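Local coordinates for uricase (Arthrobacter globiformis, PDB 2YZC), which catalyses the oxidation of uric acid to 5-hydroxyisourate, using molecular oxygen and releasing hydrogen peroxide, at residues V64-T67 / D68-K71; A201-A204 / S205-L209; V255-P259 / F260-N264. All blocks are in the same frame, centred on the assembly; numbering follows the deposited sequence.

Contact 1 (V64-T67 / D68-K71). With 1AL (allantoate ion), chain L.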
loop_
_atom_site.group_PDB
_atom_site.type_symbol
_atom_site.label_atom_id
_atom_site.label_comp_id
_atom_site.label_asym_id
_atom_site.label_seq_id
_atom_site.Cartn_x
_atom_site.Cartn_y
_atom_site.Cartn_z
ATOM N N VAL A 64 8.270 14.478 30.152
ATOM C CA VAL A 64 8.135 14.163 28.736
ATOM C C VAL A 64 9.091 14.842 27.761
ATOM O O VAL A 64 8.832 15.947 27.280
ATOM C CB VAL A 64 6.686 14.419 28.257
ATOM C CG1 VAL A 64 6.519 13.965 26.810
ATOM C CG2 VAL A 64 5.708 13.676 29.151
ATOM N N VAL A 65 10.201 14.167 27.478
ATOM C CA VAL A 65 11.165 14.670 26.510
ATOM C C VAL A 65 10.376 14.644 25.199
ATOM O O VAL A 65 10.020 13.571 24.703
ATOM C CB VAL A 65 12.380 13.730 26.403
ATOM C CG1 VAL A 65 13.293 14.182 25.276
ATOM C CG2 VAL A 65 13.146 13.713 27.733
ATOM N N ALA A 66 10.092 15.821 24.654
ATOM C CA ALA A 66 9.307 15.938 23.430
ATOM C C ALA A 66 9.725 14.976 22.322
ATOM O O ALA A 66 10.911 14.722 22.123
ATOM C CB ALA A 66 9.368 17.371 22.915
ATOM N N THR A 67 8.748 14.434 21.601
ATOM C CA THR A 67 9.082 13.530 20.514
ATOM C C THR A 67 9.852 14.367 19.492
ATOM O O THR A 67 10.741 13.866 18.820
ATOM C CB THR A 67 7.814 12.889 19.869
ATOM O OG1 THR A 67 7.042 13.888 19.192
ATOM C CG2 THR A 67 6.940 12.230 20.950
ATOM N N ASP A 68 9.524 15.655 19.395
ATOM C CA ASP A 68 10.220 16.538 18.457
ATOM C C ASP A 68 11.705 16.598 18.819
ATOM O O ASP A 68 12.566 16.658 17.945
ATOM C CB ASP A 68 9.634 17.957 18.492
ATOM C CG ASP A 68 10.255 18.874 17.440
ATOM O OD1 ASP A 68 9.869 18.775 16.256
ATOM O OD2 ASP A 68 11.140 19.685 17.786
ATOM N N THR A 69 11.998 16.594 20.118
ATOM C CA THR A 69 13.376 16.637 20.588
ATOM C C THR A 69 14.097 15.342 20.239
ATOM O O THR A 69 15.276 15.350 19.880
ATOM C CB THR A 69 13.440 16.842 22.109
ATOM O OG1 THR A 69 12.853 18.104 22.439
ATOM C CG2 THR A 69 14.885 16.815 22.592
ATOM N N GLN A 70 13.384 14.228 20.354
ATOM C CA GLN A 70 13.959 12.935 20.026
ATOM C C GLN A 70 14.336 12.939 18.554
ATOM O O GLN A 70 15.400 12.450 18.175
ATOM C CB GLN A 70 12.965 11.815 20.336
ATOM C CG GLN A 70 12.716 11.655 21.839
ATOM C CD GLN A 70 11.730 10.558 22.176
ATOM O OE1 GLN A 70 11.858 9.425 21.709
ATOM N NE2 GLN A 70 10.742 10.885 23.006
ATOM N N LYS A 71 13.466 13.505 17.724
ATOM C CA LYS A 71 13.736 13.586 16.292
ATOM C C LYS A 71 14.987 14.422 16.025
ATOM O O LYS A 71 15.836 14.040 15.223
ATOM C CB LYS A 71 12.545 14.211 15.561
ATOM C CG LYS A 71 12.805 14.452 14.081
ATOM C CD LYS A 71 11.790 15.413 13.479
ATOM C CE LYS A 71 11.943 16.814 14.065
ATOM N NZ LYS A 71 11.027 17.788 13.406
HETATM C C1 1AL L . 2.513 14.704 22.869
HETATM O O2 1AL L . 1.469 14.940 23.496
HETATM N N3 1AL L . 3.492 13.891 23.355
HETATM N N4 1AL L . 2.588 15.339 21.634
HETATM C C5 1AL L . 3.891 13.945 19.797
HETATM O O6 1AL L . 3.673 12.813 20.274
HETATM O O7 1AL L . 4.443 14.182 18.712
HETATM C C8 1AL L . 3.741 15.142 20.770
HETATM C C9 1AL L . 5.969 16.154 21.016
HETATM O O10 1AL L . 6.826 16.689 20.278
HETATM N N11 1AL L . 6.305 15.397 22.108
HETATM N N12 1AL L . 4.638 16.289 20.793
HETATM O O HOH W 1 12.011 18.123 25.089
#

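Contact 2 (A201-A204 / S205-L209)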
loop_
_atom_site.group_PDB
_atom_site.type_symbol
_atom_site.label_atom_id
_atom_site.label_comp_id
_atom_site.label_asym_id
_atom_site.label_seq_id
_atom_site.Cartn_x
_atom_site.Cartn_y
_atom_site.Cartn_z
ATOM N N ALA A 201 29.220 -7.583 8.872
ATOM C CA ALA A 201 29.714 -8.896 8.465
ATOM C C ALA A 201 28.747 -10.014 8.841
ATOM O O ALA A 201 28.522 -10.938 8.058
ATOM C CB ALA A 201 31.091 -9.161 9.079
ATOM N N VAL A 202 28.172 -9.936 10.036
ATOM C CA VAL A 202 27.232 -10.967 10.461
ATOM C C VAL A 202 25.946 -10.889 9.643
ATOM O O VAL A 202 25.407 -11.915 9.234
ATOM C CB VAL A 202 26.918 -10.852 11.967
ATOM C CG1 VAL A 202 25.842 -11.858 12.362
ATOM C CG2 VAL A 202 28.189 -11.110 12.769
ATOM N N TYR A 203 25.449 -9.681 9.387
ATOM C CA TYR A 203 24.234 -9.567 8.581
ATOM C C TYR A 203 24.457 -10.228 7.221
ATOM O O TYR A 203 23.618 -10.995 6.752
ATOM C CB TYR A 203 23.830 -8.101 8.387
ATOM C CG TYR A 203 22.701 -7.911 7.394
ATOM C CD1 TYR A 203 22.961 -7.712 6.038
ATOM C CD2 TYR A 203 21.370 -7.951 7.809
ATOM C CE1 TYR A 203 21.918 -7.553 5.118
ATOM C CE2 TYR A 203 20.327 -7.796 6.902
ATOM C CZ TYR A 203 20.606 -7.595 5.560
ATOM O OH TYR A 203 19.571 -7.417 4.667
ATOM N N ALA A 204 25.595 -9.940 6.593
ATOM C CA ALA A 204 25.898 -10.519 5.286
ATOM C C ALA A 204 25.988 -12.039 5.368
ATOM O O ALA A 204 25.486 -12.751 4.497
ATOM C CB ALA A 204 27.207 -9.945 4.744
ATOM N N SER A 205 26.630 -12.539 6.417
ATOM C CA SER A 205 26.767 -13.977 6.588
ATOM C C SER A 205 25.415 -14.640 6.813
ATOM O O SER A 205 25.115 -15.677 6.215
ATOM C CB SER A 205 27.682 -14.289 7.774
ATOM O OG SER A 205 27.647 -15.675 8.064
ATOM N N VAL A 206 24.607 -14.048 7.687
ATOM C CA VAL A 206 23.292 -14.597 7.992
ATOM C C VAL A 206 22.434 -14.634 6.728
ATOM O O VAL A 206 21.817 -15.653 6.418
ATOM C CB VAL A 206 22.604 -13.777 9.113
ATOM C CG1 VAL A 206 21.149 -14.192 9.270
ATOM C CG2 VAL A 206 23.340 -14.013 10.436
ATOM N N ARG A 207 22.414 -13.533 5.984
ATOM C CA ARG A 207 21.644 -13.486 4.741
ATOM C C ARG A 207 22.061 -14.645 3.830
ATOM O O ARG A 207 21.218 -15.363 3.289
ATOM C CB ARG A 207 21.883 -12.149 4.026
ATOM C CG ARG A 207 21.299 -12.065 2.624
ATOM C CD ARG A 207 21.620 -10.716 1.988
ATOM N NE ARG A 207 21.125 -10.618 0.620
ATOM C CZ ARG A 207 21.624 -11.287 -0.414
ATOM N NH1 ARG A 207 22.650 -12.111 -0.246
ATOM N NH2 ARG A 207 21.093 -11.135 -1.621
ATOM N N GLY A 208 23.366 -14.823 3.665
ATOM C CA GLY A 208 23.866 -15.893 2.817
ATOM C C GLY A 208 23.506 -17.286 3.313
ATOM O O GLY A 208 23.202 -18.175 2.517
ATOM N N LEU A 209 23.543 -17.488 4.626
ATOM C CA LEU A 209 23.216 -18.793 5.202
ATOM C C LEU A 209 21.738 -19.131 5.010
ATOM O O LEU A 209 21.380 -20.285 4.756
ATOM C CB LEU A 209 23.561 -18.814 6.691
ATOM C CG LEU A 209 25.047 -18.663 7.024
ATOM C CD1 LEU A 209 25.232 -18.467 8.521
ATOM C CD2 LEU A 209 25.799 -19.893 6.537
HETATM O O HOH W 2 25.166 -12.175 1.910
#

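Contact 3 (V255-P259 / F260-N264)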
loop_
_atom_site.group_PDB
_atom_site.type_symbol
_atom_site.label_atom_id
_atom_site.label_comp_id
_atom_site.label_asym_id
_atom_site.label_seq_id
_atom_site.Cartn_x
_atom_site.Cartn_y
_atom_site.Cartn_z
ATOM N N VAL A 255 -1.649 -24.607 -13.072
ATOM C CA VAL A 255 -2.909 -24.463 -13.783
ATOM C C VAL A 255 -3.337 -25.733 -14.513
ATOM O O VAL A 255 -2.523 -26.403 -15.144
ATOM C CB VAL A 255 -2.838 -23.284 -14.791
ATOM C CG1 VAL A 255 -4.173 -23.118 -15.509
ATOM C CG2 VAL A 255 -2.479 -21.994 -14.043
ATOM N N ASP A 256 -4.619 -26.061 -14.405
ATOM C CA ASP A 256 -5.160 -27.238 -15.070
ATOM C C ASP A 256 -5.562 -26.842 -16.480
ATOM O O ASP A 256 -6.543 -26.125 -16.680
ATOM C CB ASP A 256 -6.371 -27.783 -14.315
ATOM C CG ASP A 256 -7.037 -28.938 -15.048
ATOM O OD1 ASP A 256 -6.329 -29.669 -15.773
ATOM O OD2 ASP A 256 -8.260 -29.118 -14.892
ATOM N N LEU A 257 -4.778 -27.300 -17.451
ATOM C CA LEU A 257 -5.021 -26.997 -18.853
ATOM C C LEU A 257 -5.666 -28.165 -19.595
ATOM O O LEU A 257 -5.935 -28.066 -20.788
ATOM C CB LEU A 257 -3.699 -26.631 -19.539
ATOM C CG LEU A 257 -2.911 -25.496 -18.875
ATOM C CD1 LEU A 257 -1.574 -25.297 -19.587
ATOM C CD2 LEU A 257 -3.735 -24.229 -18.909
ATOM N N GLN A 258 -5.916 -29.267 -18.895
ATOM C CA GLN A 258 -6.520 -30.430 -19.538
ATOM C C GLN A 258 -7.849 -30.105 -20.217
ATOM O O GLN A 258 -8.162 -30.657 -21.273
ATOM C CB GLN A 258 -6.683 -31.566 -18.529
ATOM C CG GLN A 258 -5.345 -32.060 -18.017
ATOM C CD GLN A 258 -5.459 -33.277 -17.121
ATOM O OE1 GLN A 258 -4.450 -33.850 -16.717
ATOM N NE2 GLN A 258 -6.684 -33.677 -16.807
ATOM N N PRO A 259 -8.649 -29.201 -19.627
ATOM C CA PRO A 259 -9.922 -28.869 -20.271
ATOM C C PRO A 259 -9.702 -28.216 -21.637
ATOM O O PRO A 259 -10.623 -28.121 -22.444
ATOM C CB PRO A 259 -10.573 -27.918 -19.273
ATOM C CG PRO A 259 -10.066 -28.427 -17.960
ATOM C CD PRO A 259 -8.602 -28.654 -18.259
ATOM N N PHE A 260 -8.473 -27.776 -21.894
ATOM C CA PHE A 260 -8.138 -27.139 -23.166
ATOM C C PHE A 260 -7.328 -28.088 -24.048
ATOM O O PHE A 260 -6.779 -27.681 -25.073
ATOM C CB PHE A 260 -7.346 -25.855 -22.907
ATOM C CG PHE A 260 -7.948 -24.985 -21.844
ATOM C CD1 PHE A 260 -7.154 -24.444 -20.840
ATOM C CD2 PHE A 260 -9.316 -24.726 -21.829
ATOM C CE1 PHE A 260 -7.713 -23.662 -19.830
ATOM C CE2 PHE A 260 -9.886 -23.946 -20.826
ATOM C CZ PHE A 260 -9.083 -23.414 -19.824
ATOM N N GLY A 261 -7.252 -29.352 -23.630
ATOM C CA GLY A 261 -6.526 -30.359 -24.385
ATOM C C GLY A 261 -5.014 -30.299 -24.295
ATOM O O GLY A 261 -4.325 -30.714 -25.224
ATOM N N GLN A 262 -4.489 -29.801 -23.178
ATOM C CA GLN A 262 -3.045 -29.688 -23.004
ATOM C C GLN A 262 -2.608 -30.231 -21.650
ATOM O O GLN A 262 -3.391 -30.278 -20.707
ATOM C CB GLN A 262 -2.594 -28.220 -23.048
ATOM C CG GLN A 262 -3.212 -27.337 -24.127
ATOM C CD GLN A 262 -2.933 -25.855 -23.872
ATOM O OE1 GLN A 262 -1.927 -25.307 -24.326
ATOM N NE2 GLN A 262 -3.818 -25.209 -23.118
ATOM N N ASP A 263 -1.347 -30.631 -21.560
ATOM C CA ASP A 263 -0.810 -31.076 -20.286
ATOM C C ASP A 263 -0.126 -29.826 -19.730
ATOM O O ASP A 263 -0.125 -28.774 -20.373
ATOM C CB ASP A 263 0.219 -32.199 -20.472
ATOM C CG ASP A 263 1.417 -31.769 -21.297
ATOM O OD1 ASP A 263 2.426 -32.504 -21.287
ATOM O OD2 ASP A 263 1.354 -30.709 -21.960
ATOM N N ASN A 264 0.439 -29.933 -18.537
ATOM C CA ASN A 264 1.135 -28.810 -17.918
ATOM C C ASN A 264 2.191 -29.444 -17.036
ATOM O O ASN A 264 1.978 -29.635 -15.843
ATOM C CB ASN A 264 0.176 -27.968 -17.069
ATOM C CG ASN A 264 0.850 -26.734 -16.470
ATOM O OD1 ASN A 264 2.047 -26.520 -16.648
ATOM N ND2 ASN A 264 0.079 -25.925 -15.757
HETATM O O HOH W 3 -2.939 -29.467 -17.578
#

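Contact 1 (V64-T67 / D68-K71)
Gln70 reaches back from the first turn of helix 67-78 to Val65 in the loop that leads into it. Its CB packs 3.4 Å from Thr67 O, and CG passes the carbonyl oxygen of Ala66. Beyond CG the chain runs extended (chi2 180°), which carries the amide alongside the loop backbone. There NE2 donates to Val65 O over 3.3 Å, with the acceptor almost in the plane of the amide. At the same tip OE1 is hydrogen-bonded to Ser46 OG of strand 38-50, so both ends of the amide are held and its rotation is fixed.

Ala66 occupies the N-cap position. Its carbonyl oxygen takes the helical bond from Gln70 N and a weak one from Thr69 N, while a water links Ala66 N to Thr69 OG1. This helix start forms one wall of the uricase active site, which is built between subunits: His251, Arg180 and Leu222 of the second subunit also bind the allantoate.

Thr67, probably a member of the charge relay system and a urate-binding residue, presents its hydroxyl to the ligand. A chi1 of 67° turns OG1 to the ligand carboxylate, where it donates to allantoate O7 at 2.7 Å, and leaves the methyl CG2 3.4 Å from allantoate O6; Lys22 NZ is also hydrogen-bonded to OG1. Next along the chain, Asp68 N donates to O10 of the ligand at 3.0 Å with an N-H...O angle of 152°, so a backbone amide at the helix start grips the ureido carbonyl. The Asp68 carboxylate turns away from Thr67, and Lys71 NZ meets OD1 from above the carboxylate plane in a salt bridge of 3.2 Å.

Contact 2 (A201-A204 / S205-L209)
Ala201 O to Ser205 N opens a regular run of i to i+4 hydrogen bonds along helix 199-216, continued by Val202 to Val206, Tyr203 to Arg207 and Ala204 to Gly208. The Val206 N to Val202 O bond measures 2.8 Å. One turn apart on the buried side, Val202 CG1 meets Val206 CG2 at 3.8 Å, the two branched side chains crossing obliquely. A chi1 of 170° folds CG2 of Val206 back toward the preceding turn, 3.2 Å from Val202 O. These valines and Tyr203 face the antiparallel sheet, where Trp190 and Tyr192 of strand 182-192 receive them; Val206 also packs on Val233 of helix 222-236.

Arg207 leaves the helix with its chain extended from CG to NE. Its CD comes to 4.5 Å from Tyr203 CE1, approaching the ring obliquely. Both polar ends converge on Glu131 of the sheet: Arg207 NE makes a salt bridge to OE1, and Tyr203 OH a hydrogen bond to OE2. A water donates to Ala204 O at 2.7 Å and accepts a weak bond from Arg207 NH1. With the two carboxylate oxygens of Glu131 engaged by residues one helical turn apart, the helix is tied to the sheet by charge as well as by apolar packing, and Glu131 is probably kept ionised.

Contact 3 (V255-P259 / F260-N264)
Asn264 and Val255 close the neck of a surface loop between strands 240-254 and 268-271 through a side-chain hydrogen bond. Asn264 ND2 donates to Val255 O over 2.7 Å, on a lone pair in the carbonyl plane and nearly straight at 170°. With chi1 at -177°, Asn264 swings its amide away from its own backbone N and across the loop, and its OD1 accepts from Glu267 N and Val268 N. Among backbone bonds, Leu257 O receives Phe260 N at 2.8 Å and Gln262 N at 3.3 Å from opposite faces of its carbonyl plane, and Gly261 N donates to Gln258 O. Asp256 OD1 accepts from Gln258 N, forming an Asx turn at the start of the short 3-10 segment.

Apolar contacts involve Leu257 and Phe260. Leu257 CD2 lies 3.9 Å from Phe260 CD1 at the ring edge, Leu257 CD1 meets Asn264 CB at 4.1 Å, and Pro259 CB lies above one face of the Phe260 ring, offset toward its rim. Toward other chains, Asp263 OD2 forms a salt bridge with Arg79 of the third subunit, while Phe260 packs on Lys170 of the fourth subunit. The loop thus satisfies much of its own backbone while offering apolar and charged groups to neighbouring subunits.

The three contacts follow one another along the chain without touching. Contact 1 binds the allantoate directly, together with residues of the second subunit. Contact 2, with its centre about 35 Å from that of contact 1, lies away from the active site and the ligand pocket and joins a helix to the sheet. Contact 3 is on the opposite side of the chain's centre from contact 1, about 62 Å between centres. It follows the strand bearing His251 of the same chain, about 11 Å from the Val255 side chain, whereas the ligand at contact 1 is held by His251 of the second subunit. Contacts 1 and 3 both meet other subunits; contact 2 stays within one chain.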